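Paenibacillus xanthan lyase (Paenibacillus, PDB 6F2P) cleaves the polysaccharide xanthan as a lyase, probably by beta-elimination like other members of polysaccharide lyase family 8. Local coordinates at residues K732-V737 / S810-Q815; I833-L836 / T841-G844; Y873-K878 / D894-V899. All coordinates share one frame; numbering follows the deposited sequence.

The three contacts follow one another along the chain, and all reach one five-stranded antiparallel sheet, in the order 775-778, 806-813, 871-882, 832-838, 841-848. Contact 1 links strand 806-813 to strand 731-736 of the preceding beta-sandwich. Contact 2 is the hairpin at the far margin of the sheet, and contact 3 joins its central strand 871-882 to strand 891-900 of the facing sheet. Centres lie about 15 Å apart for contacts 1 and 3, about 10 Å for 2 and 3, and about 23 Å for 1 and 2. Together they describe a calcium-bearing sandwich with a hairpin at one edge, an apolar core between its sheets and a salt bridge to its neighbour.

Contact 1. Residues K732-V737 / S810-Q815; sequences KFKVNV and SLDVTQ
Asp-812 and Lys-734 form a salt bridge between two beta-sandwiches, joining strand 806-813 to strand 731-736 of the sandwich that precedes it in the chain. The two backbones stay well separated, with no approach of CA atoms closer than the 10.0 Å from Lys-734 CA to Thr-814 CA, so a long side chain has to span the gap. Along 810-815, side chains alternate as expected in a sheet: Leu-811 packs inward on Phe-875, and Asp-812 turns outward to the neighbouring domain. Its OD2 accepts from Lys-734 NZ at 2.9 Å, while OD1 is hydrogen-bonded to the hydroxyl of Tyr-705, so each carboxylate oxygen has its own partner and both ends of the group are engaged. An aspartate is short enough to keep its charge near its own strand; the lysine supplies the length. Lys-734 CG sits between the backbone N and the carbonyl carbon (chi1 64°), and from there the chain runs fully extended, meeting Asp-812 from the opposite direction. Two residues on, Thr-814 turns its OG1 to the carbonyl of Ile-762 and offers its methyl to the lysine, with CG2 3.8 Å from Lys-734 NZ. The ammonium does not lie in the carboxylate plane: NZ of Lys-734 stands above it, 35° out of the plane at Asp-812 OD2.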
loop_
_atom_site.group_PDB
_atom_site.type_symbol
_atom_site.label_atom_id
_atom_site.label_comp_id
_atom_site.label_asym_id
_atom_site.label_seq_id
_atom_site.Cartn_x
_atom_site.Cartn_y
_atom_site.Cartn_z
ATOM N N LYS A 732 16.368 16.213 -11.598
ATOM C CA LYS A 732 15.944 16.523 -10.240
ATOM C C LYS A 732 14.446 16.748 -10.210
ATOM O O LYS A 732 13.917 17.477 -11.041
ATOM C CB LYS A 732 16.660 17.769 -9.706
ATOM C CG LYS A 732 18.137 17.564 -9.416
ATOM C CD LYS A 732 18.751 18.767 -8.692
ATOM C CE LYS A 732 20.166 18.443 -8.214
ATOM N NZ LYS A 732 20.859 19.591 -7.565
ATOM N N PHE A 733 13.761 16.117 -9.262
ATOM C CA PHE A 733 12.343 16.394 -9.059
ATOM C C PHE A 733 11.914 16.135 -7.630
ATOM O O PHE A 733 12.709 15.658 -6.824
ATOM C CB PHE A 733 11.471 15.603 -10.038
ATOM C CG PHE A 733 11.523 14.110 -9.854
ATOM C CD1 PHE A 733 12.558 13.362 -10.401
ATOM C CD2 PHE A 733 10.512 13.446 -9.168
ATOM C CE1 PHE A 733 12.596 11.976 -10.246
ATOM C CE2 PHE A 733 10.544 12.059 -9.007
ATOM C CZ PHE A 733 11.587 11.327 -9.543
ATOM N N LYS A 734 10.664 16.473 -7.315
ATOM C CA LYS A 734 10.088 16.158 -6.008
ATOM C C LYS A 734 8.676 15.634 -6.194
ATOM O O LYS A 734 8.041 15.911 -7.205
ATOM C CB LYS A 734 10.087 17.376 -5.078
ATOM C CG LYS A 734 9.210 18.520 -5.550
ATOM C CD LYS A 734 9.368 19.772 -4.691
ATOM C CE LYS A 734 8.501 20.897 -5.237
ATOM N NZ LYS A 734 8.647 22.167 -4.484
ATOM N N VAL A 735 8.200 14.870 -5.214
ATOM C CA VAL A 735 6.855 14.312 -5.223
ATOM C C VAL A 735 6.129 14.770 -3.972
ATOM O O VAL A 735 6.680 14.678 -2.875
ATOM C CB VAL A 735 6.890 12.782 -5.148
ATOM C CG1 VAL A 735 5.501 12.204 -5.399
ATOM C CG2 VAL A 735 7.906 12.212 -6.128
ATOM N N ASN A 736 4.905 15.269 -4.124
ATOM C CA ASN A 736 4.067 15.559 -2.968
ATOM C C ASN A 736 3.245 14.317 -2.637
ATOM O O ASN A 736 2.283 13.993 -3.333
ATOM C CB ASN A 736 3.149 16.743 -3.250
ATOM C CG ASN A 736 2.421 17.230 -2.006
ATOM O OD1 ASN A 736 2.198 16.473 -1.054
ATOM N ND2 ASN A 736 2.035 18.502 -2.014
ATOM N N VAL A 737 3.620 13.619 -1.572
ATOM C CA VAL A 737 3.022 12.318 -1.293
ATOM C C VAL A 737 1.972 12.364 -0.197
ATOM O O VAL A 737 1.630 11.330 0.357
ATOM C CB VAL A 737 4.092 11.271 -0.901
ATOM C CG1 VAL A 737 4.980 10.944 -2.091
ATOM C CG2 VAL A 737 4.929 11.775 0.273
ATOM N N SER A 810 3.954 20.470 8.065
ATOM C CA SER A 810 5.027 20.152 7.139
ATOM C C SER A 810 5.131 21.230 6.071
ATOM O O SER A 810 4.180 21.486 5.337
ATOM C CB SER A 810 4.819 18.785 6.491
ATOM O OG SER A 810 5.913 18.476 5.646
ATOM N N LEU A 811 6.298 21.862 5.999
ATOM C CA LEU A 811 6.548 22.937 5.050
ATOM C C LEU A 811 7.616 22.505 4.056
ATOM O O LEU A 811 8.622 21.896 4.434
ATOM C CB LEU A 811 7.016 24.199 5.779
ATOM C CG LEU A 811 6.019 25.056 6.572
ATOM C CD1 LEU A 811 5.354 24.278 7.715
ATOM C CD2 LEU A 811 6.722 26.308 7.104
ATOM N N ASP A 812 7.395 22.817 2.784
ATOM C CA ASP A 812 8.392 22.546 1.759
ATOM C C ASP A 812 9.378 23.717 1.652
ATOM O O ASP A 812 9.053 24.761 1.085
ATOM C CB ASP A 812 7.711 22.301 0.412
ATOM C CG ASP A 812 8.671 21.780 -0.642
ATOM O OD1 ASP A 812 9.892 21.711 -0.362
ATOM O OD2 ASP A 812 8.203 21.447 -1.755
ATOM N N VAL A 813 10.576 23.543 2.205
ATOM C CA VAL A 813 11.618 24.559 2.103
ATOM C C VAL A 813 12.427 24.310 0.832
ATOM O O VAL A 813 13.321 23.457 0.799
ATOM C CB VAL A 813 12.538 24.549 3.337
ATOM C CG1 VAL A 813 13.630 25.622 3.216
ATOM C CG2 VAL A 813 11.715 24.742 4.607
ATOM N N THR A 814 12.107 25.071 -0.211
ATOM C CA THR A 814 12.568 24.775 -1.566
ATOM C C THR A 814 13.981 25.247 -1.885
ATOM O O THR A 814 14.537 24.880 -2.920
ATOM C CB THR A 814 11.621 25.387 -2.600
ATOM O OG1 THR A 814 11.671 26.815 -2.498
ATOM C CG2 THR A 814 10.190 24.908 -2.353
ATOM N N GLN A 815 14.551 26.071 -1.010
ATOM C CA GLN A 815 15.911 26.577 -1.193
ATOM C C GLN A 815 16.677 26.453 0.110
ATOM O O GLN A 815 16.282 27.033 1.121
ATOM C CB GLN A 815 15.905 28.047 -1.637
ATOM C CG GLN A 815 15.236 28.290 -2.974
ATOM C CD GLN A 815 15.950 27.577 -4.106
ATOM O OE1 GLN A 815 17.158 27.346 -4.047
ATOM N NE2 GLN A 815 15.206 27.229 -5.148
#

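Contact 2. Residues I833-L836 / T841-G844; sequences IYQL and TNVG
With CG anti to the backbone N (chi1 169°) and the chain bent at chi2 (79°), the amide of Gln-835 swings across to Asn-842 and Gly-844, on the partner strand of the beta hairpin 832-838/841-848. Gln-835 NE2 donates to Gly-844 O at 2.9 Å in a nearly straight bond that lies in the plane of the glutamine amide but comes in above the plane of the glycine carbonyl. The other N-H of the same group turns back to its neighbour, with Gln-835 NE2 3.2 Å from Leu-836 O, again within the amide plane. Two acceptors thus fix the rotation of the amide, and its flat face lies stacked on that of Asn-842, their planes 17° apart.

Leu-836 O is gripped twice, because Val-843 N also donates to it at 2.7 Å, from the opposite face of the carbonyl. The return bond of this pair is replaced by a water, which accepts from Leu-836 N and donates to Val-843 O. Here the second strand departs from regular pairing, and the positive phi of Gly-844 suits a residue without a side chain. Beside the polar links, Leu-836 and Val-843 point the same way, with Leu-836 CD2 4.1 Å from Val-843 CB, and their branched side chains reach Met-862 and Tyr-865 respectively on strand 857-867. A leucine in place of Gln-835 would probably leave Gly-844 O without this donor and the irregular backbone around Gly-844 freer to shift. A primary amide carries two N-H groups on one nitrogen, which lets this side chain serve both carbonyls, so side-chain chemistry makes up for backbone pairing that is opened here and bridged by a water.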
loop_
_atom_site.group_PDB
_atom_site.type_symbol
_atom_site.label_atom_id
_atom_site.label_comp_id
_atom_site.label_asym_id
_atom_site.label_seq_id
_atom_site.Cartn_x
_atom_site.Cartn_y
_atom_site.Cartn_z
ATOM N N ILE A 833 0.778 30.946 24.935
ATOM C CA ILE A 833 2.198 31.208 24.713
ATOM C C ILE A 833 2.807 30.011 24.000
ATOM O O ILE A 833 2.744 28.888 24.502
ATOM C CB ILE A 833 2.965 31.406 26.034
ATOM C CG1 ILE A 833 2.401 32.595 26.816
ATOM C CG2 ILE A 833 4.452 31.576 25.764
ATOM C CD1 ILE A 833 3.092 32.828 28.128
ATOM N N TYR A 834 3.401 30.247 22.836
ATOM C CA TYR A 834 3.883 29.149 22.007
ATOM C C TYR A 834 5.402 29.088 21.843
ATOM O O TYR A 834 6.086 30.111 21.883
ATOM C CB TYR A 834 3.173 29.164 20.655
ATOM C CG TYR A 834 1.750 28.659 20.753
ATOM C CD1 TYR A 834 0.711 29.503 21.135
ATOM C CD2 TYR A 834 1.449 27.329 20.490
ATOM C CE1 TYR A 834 -0.590 29.036 21.240
ATOM C CE2 TYR A 834 0.151 26.851 20.595
ATOM C CZ TYR A 834 -0.861 27.707 20.972
ATOM O OH TYR A 834 -2.145 27.226 21.068
ATOM N N GLN A 835 5.913 27.870 21.688
ATOM C CA GLN A 835 7.325 27.635 21.405
ATOM C C GLN A 835 7.451 26.905 20.077
ATOM O O GLN A 835 6.897 25.821 19.907
ATOM C CB GLN A 835 7.969 26.784 22.504
ATOM C CG GLN A 835 9.365 26.267 22.154
ATOM C CD GLN A 835 10.425 27.339 22.330
ATOM O OE1 GLN A 835 10.511 27.959 23.393
ATOM N NE2 GLN A 835 11.225 27.578 21.284
ATOM N N LEU A 836 8.176 27.495 19.137
ATOM C CA LEU A 836 8.402 26.861 17.845
ATOM C C LEU A 836 9.597 25.916 17.891
ATOM O O LEU A 836 10.640 26.236 18.468
ATOM C CB LEU A 836 8.637 27.916 16.767
ATOM C CG LEU A 836 9.094 27.390 15.406
ATOM C CD1 LEU A 836 7.937 26.724 14.665
ATOM C CD2 LEU A 836 9.697 28.502 14.580
ATOM N N THR A 841 14.182 20.489 17.168
ATOM C CA THR A 841 15.028 21.523 17.749
ATOM C C THR A 841 14.195 22.778 17.983
ATOM O O THR A 841 13.618 23.318 17.039
ATOM C CB THR A 841 16.172 21.891 16.774
ATOM O OG1 THR A 841 16.938 20.724 16.454
ATOM C CG2 THR A 841 17.077 22.964 17.366
ATOM N N ASN A 842 14.118 23.249 19.224
ATOM C CA ASN A 842 13.436 24.513 19.482
ATOM C C ASN A 842 14.128 25.641 18.732
ATOM O O ASN A 842 15.344 25.613 18.546
ATOM C CB ASN A 842 13.396 24.838 20.972
ATOM C CG ASN A 842 12.348 24.045 21.715
ATOM O OD1 ASN A 842 12.287 24.080 22.940
ATOM N ND2 ASN A 842 11.518 23.319 20.980
ATOM N N VAL A 843 13.350 26.616 18.281
ATOM C CA VAL A 843 13.909 27.795 17.635
ATOM C C VAL A 843 13.460 29.031 18.390
ATOM O O VAL A 843 12.260 29.305 18.486
ATOM C CB VAL A 843 13.457 27.921 16.174
ATOM C CG1 VAL A 843 13.870 29.278 15.613
ATOM C CG2 VAL A 843 14.038 26.793 15.338
ATOM N N GLY A 844 14.424 29.770 18.928
ATOM C CA GLY A 844 14.129 30.957 19.707
ATOM C C GLY A 844 13.508 30.645 21.054
ATOM O O GLY A 844 13.458 29.488 21.471
HETATM O O HOH W 1 9.786 29.831 19.614
#

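Contact 3. Residues Y873-K878 / D894-V899; sequences YLFRLK and DNFSLV. With CA (calcium ion), chain C.
Phe-875 and Phe-896 meet edge to face in the core of a beta-sandwich, each reaching inward from a different sheet. The axes of segments 873-878 and 894-899 approach to 11.2 Å, their N-to-C directions 129° apart, a spacing that side chains rather than backbone bonds must fill, and large apolar residues suit it. The edge of Phe-875 is directed at the face of Phe-896, with ring centroids 5.5 Å apart and planes inclined at 52°; Phe-875 CD2 lies over that face. In both residues CG sits beside the backbone N and anti to the carbonyl carbon (chi1 -74° in Phe-875), and both rings extend into the gap between the sheets.

A leucine flanks each ring. Leu-898 comes toward Phe-875 from the facing sheet and lays its CD2 3.9 Å from both CE2 and CZ of that ring. Leu-877, approaching Phe-896 from the opposite direction, brings CD1 to 3.8 Å from Phe-896 CZ. Each aromatic therefore meets a phenylalanine and a leucine, and the branched leucine side chains pack against the rings. Val-821 and Leu-811 extend the apolar surroundings of Phe-875.

Strand 891-900 also carries a calcium ligand. Asp-894 and Asn-895 both face Arg-824 in a classic beta bulge. The carboxylates of Glu-769 and Glu-771 and the backbone carbonyls of Ser-791 and Lys-794 share the metal, an arrangement that recalls the structural calcium of sandwich-type carbohydrate-binding modules. An aspartate fits because its carboxylate reaches the ion with one oxygen and forms a salt bridge to Arg-824 with the other, OD2. The calcium ion is bound by Asp-894 OD1 at 2.3 Å and by the backbone Asp-894 O at 2.8 Å.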
loop_
_atom_site.group_PDB
_atom_site.type_symbol
_atom_site.label_atom_id
_atom_site.label_comp_id
_atom_site.label_asym_id
_atom_site.label_seq_id
_atom_site.Cartn_x
_atom_site.Cartn_y
_atom_site.Cartn_z
ATOM N N TYR A 873 10.230 20.126 6.107
ATOM C CA TYR A 873 10.641 20.316 7.493
ATOM C C TYR A 873 9.408 20.394 8.380
ATOM O O TYR A 873 8.375 20.921 7.974
ATOM C CB TYR A 873 11.490 21.583 7.647
ATOM C CG TYR A 873 12.876 21.463 7.050
ATOM C CD1 TYR A 873 13.084 21.622 5.686
ATOM C CD2 TYR A 873 13.975 21.190 7.853
ATOM C CE1 TYR A 873 14.338 21.502 5.137
ATOM C CE2 TYR A 873 15.242 21.074 7.313
ATOM C CZ TYR A 873 15.417 21.233 5.955
ATOM O OH TYR A 873 16.679 21.118 5.412
ATOM N N LEU A 874 9.509 19.861 9.589
ATOM C CA LEU A 874 8.378 19.883 10.498
ATOM C C LEU A 874 8.452 21.085 11.442
ATOM O O LEU A 874 9.337 21.172 12.299
ATOM C CB LEU A 874 8.296 18.579 11.290
ATOM C CG LEU A 874 8.339 17.284 10.477
ATOM C CD1 LEU A 874 8.565 16.099 11.416
ATOM C CD2 LEU A 874 7.060 17.113 9.666
ATOM N N PHE A 875 7.512 22.009 11.266
ATOM C CA PHE A 875 7.392 23.182 12.119
ATOM C C PHE A 875 6.338 22.898 13.180
ATOM O O PHE A 875 5.148 22.804 12.871
ATOM C CB PHE A 875 6.947 24.397 11.299
ATOM C CG PHE A 875 8.019 24.984 10.414
ATOM C CD1 PHE A 875 8.629 24.226 9.432
ATOM C CD2 PHE A 875 8.371 26.319 10.534
ATOM C CE1 PHE A 875 9.593 24.781 8.609
ATOM C CE2 PHE A 875 9.326 26.877 9.720
ATOM C CZ PHE A 875 9.940 26.111 8.754
ATOM N N ARG A 876 6.768 22.765 14.429
ATOM C CA ARG A 876 5.843 22.478 15.527
ATOM C C ARG A 876 5.653 23.685 16.445
ATOM O O ARG A 876 6.625 24.318 16.873
ATOM C CB ARG A 876 6.336 21.281 16.343
ATOM C CG ARG A 876 5.610 21.102 17.658
ATOM C CD ARG A 876 6.115 19.884 18.414
ATOM N NE ARG A 876 6.070 18.675 17.598
ATOM C CZ ARG A 876 6.045 17.438 18.089
ATOM N NH1 ARG A 876 6.048 17.240 19.400
ATOM N NH2 ARG A 876 6.004 16.396 17.269
ATOM N N LEU A 877 4.397 24.004 16.738
ATOM C CA LEU A 877 4.079 25.066 17.687
ATOM C C LEU A 877 3.442 24.474 18.949
ATOM O O LEU A 877 2.329 23.932 18.910
ATOM C CB LEU A 877 3.160 26.110 17.052
ATOM C CG LEU A 877 3.768 27.114 16.061
ATOM C CD1 LEU A 877 2.671 27.919 15.420
ATOM C CD2 LEU A 877 4.775 28.042 16.738
ATOM N N LYS A 878 4.165 24.585 20.060
ATOM C CA LYS A 878 3.784 23.943 21.300
ATOM C C LYS A 878 3.313 24.949 22.341
ATOM O O LYS A 878 4.012 25.923 22.639
ATOM C CB LYS A 878 4.964 23.151 21.859
ATOM C CG LYS A 878 4.670 22.465 23.189
ATOM C CD LYS A 878 5.906 21.781 23.761
ATOM C CE LYS A 878 6.979 22.793 24.145
ATOM N NZ LYS A 878 8.158 22.138 24.778
ATOM N N ASP A 894 -2.015 32.670 11.158
ATOM C CA ASP A 894 -2.310 33.068 9.784
ATOM C C ASP A 894 -1.346 32.408 8.808
ATOM O O ASP A 894 -1.776 31.752 7.859
ATOM C CB ASP A 894 -2.289 34.598 9.625
ATOM C CG ASP A 894 -2.775 35.063 8.244
ATOM O OD1 ASP A 894 -3.222 34.209 7.442
ATOM O OD2 ASP A 894 -2.723 36.284 7.962
ATOM N N ASN A 895 -0.045 32.583 9.039
ATOM C CA ASN A 895 0.958 31.990 8.158
ATOM C C ASN A 895 2.363 31.935 8.752
ATOM O O ASN A 895 2.592 32.372 9.878
ATOM C CB ASN A 895 0.980 32.695 6.793
ATOM C CG ASN A 895 1.411 34.155 6.878
ATOM O OD1 ASN A 895 2.171 34.549 7.761
ATOM N ND2 ASN A 895 0.931 34.963 5.939
ATOM N N PHE A 896 3.289 31.375 7.982
ATOM C CA PHE A 896 4.709 31.460 8.279
ATOM C C PHE A 896 5.382 32.182 7.119
ATOM O O PHE A 896 4.902 32.134 5.986
ATOM C CB PHE A 896 5.334 30.072 8.414
ATOM C CG PHE A 896 4.902 29.310 9.637
ATOM C CD1 PHE A 896 5.414 29.631 10.882
ATOM C CD2 PHE A 896 4.013 28.250 9.533
ATOM C CE1 PHE A 896 5.034 28.930 12.005
ATOM C CE2 PHE A 896 3.628 27.536 10.658
ATOM C CZ PHE A 896 4.139 27.881 11.898
ATOM N N SER A 897 6.487 32.855 7.409
ATOM C CA SER A 897 7.370 33.365 6.377
ATOM C C SER A 897 8.781 32.951 6.743
ATOM O O SER A 897 9.138 32.950 7.913
ATOM C CB SER A 897 7.291 34.890 6.299
ATOM O OG SER A 897 6.030 35.320 5.824
ATOM N N LEU A 898 9.580 32.581 5.751
ATOM C CA LEU A 898 11.006 32.375 5.973
ATOM C C LEU A 898 11.749 33.490 5.259
ATOM O O LEU A 898 11.673 33.610 4.038
ATOM C CB LEU A 898 11.471 31.024 5.434
ATOM C CG LEU A 898 10.628 29.800 5.776
ATOM C CD1 LEU A 898 11.323 28.549 5.267
ATOM C CD2 LEU A 898 10.363 29.713 7.260
ATOM N N VAL A 899 12.455 34.306 6.033
ATOM C CA VAL A 899 13.169 35.463 5.516
ATOM C C VAL A 899 14.665 35.181 5.532
ATOM O O VAL A 899 15.163 34.571 6.473
ATOM C CB VAL A 899 12.894 36.689 6.397
ATOM C CG1 VAL A 899 13.552 37.929 5.812
ATOM C CG2 VAL A 899 11.394 36.886 6.559
HETATM CA CA CA C . -3.774 32.531 6.026
#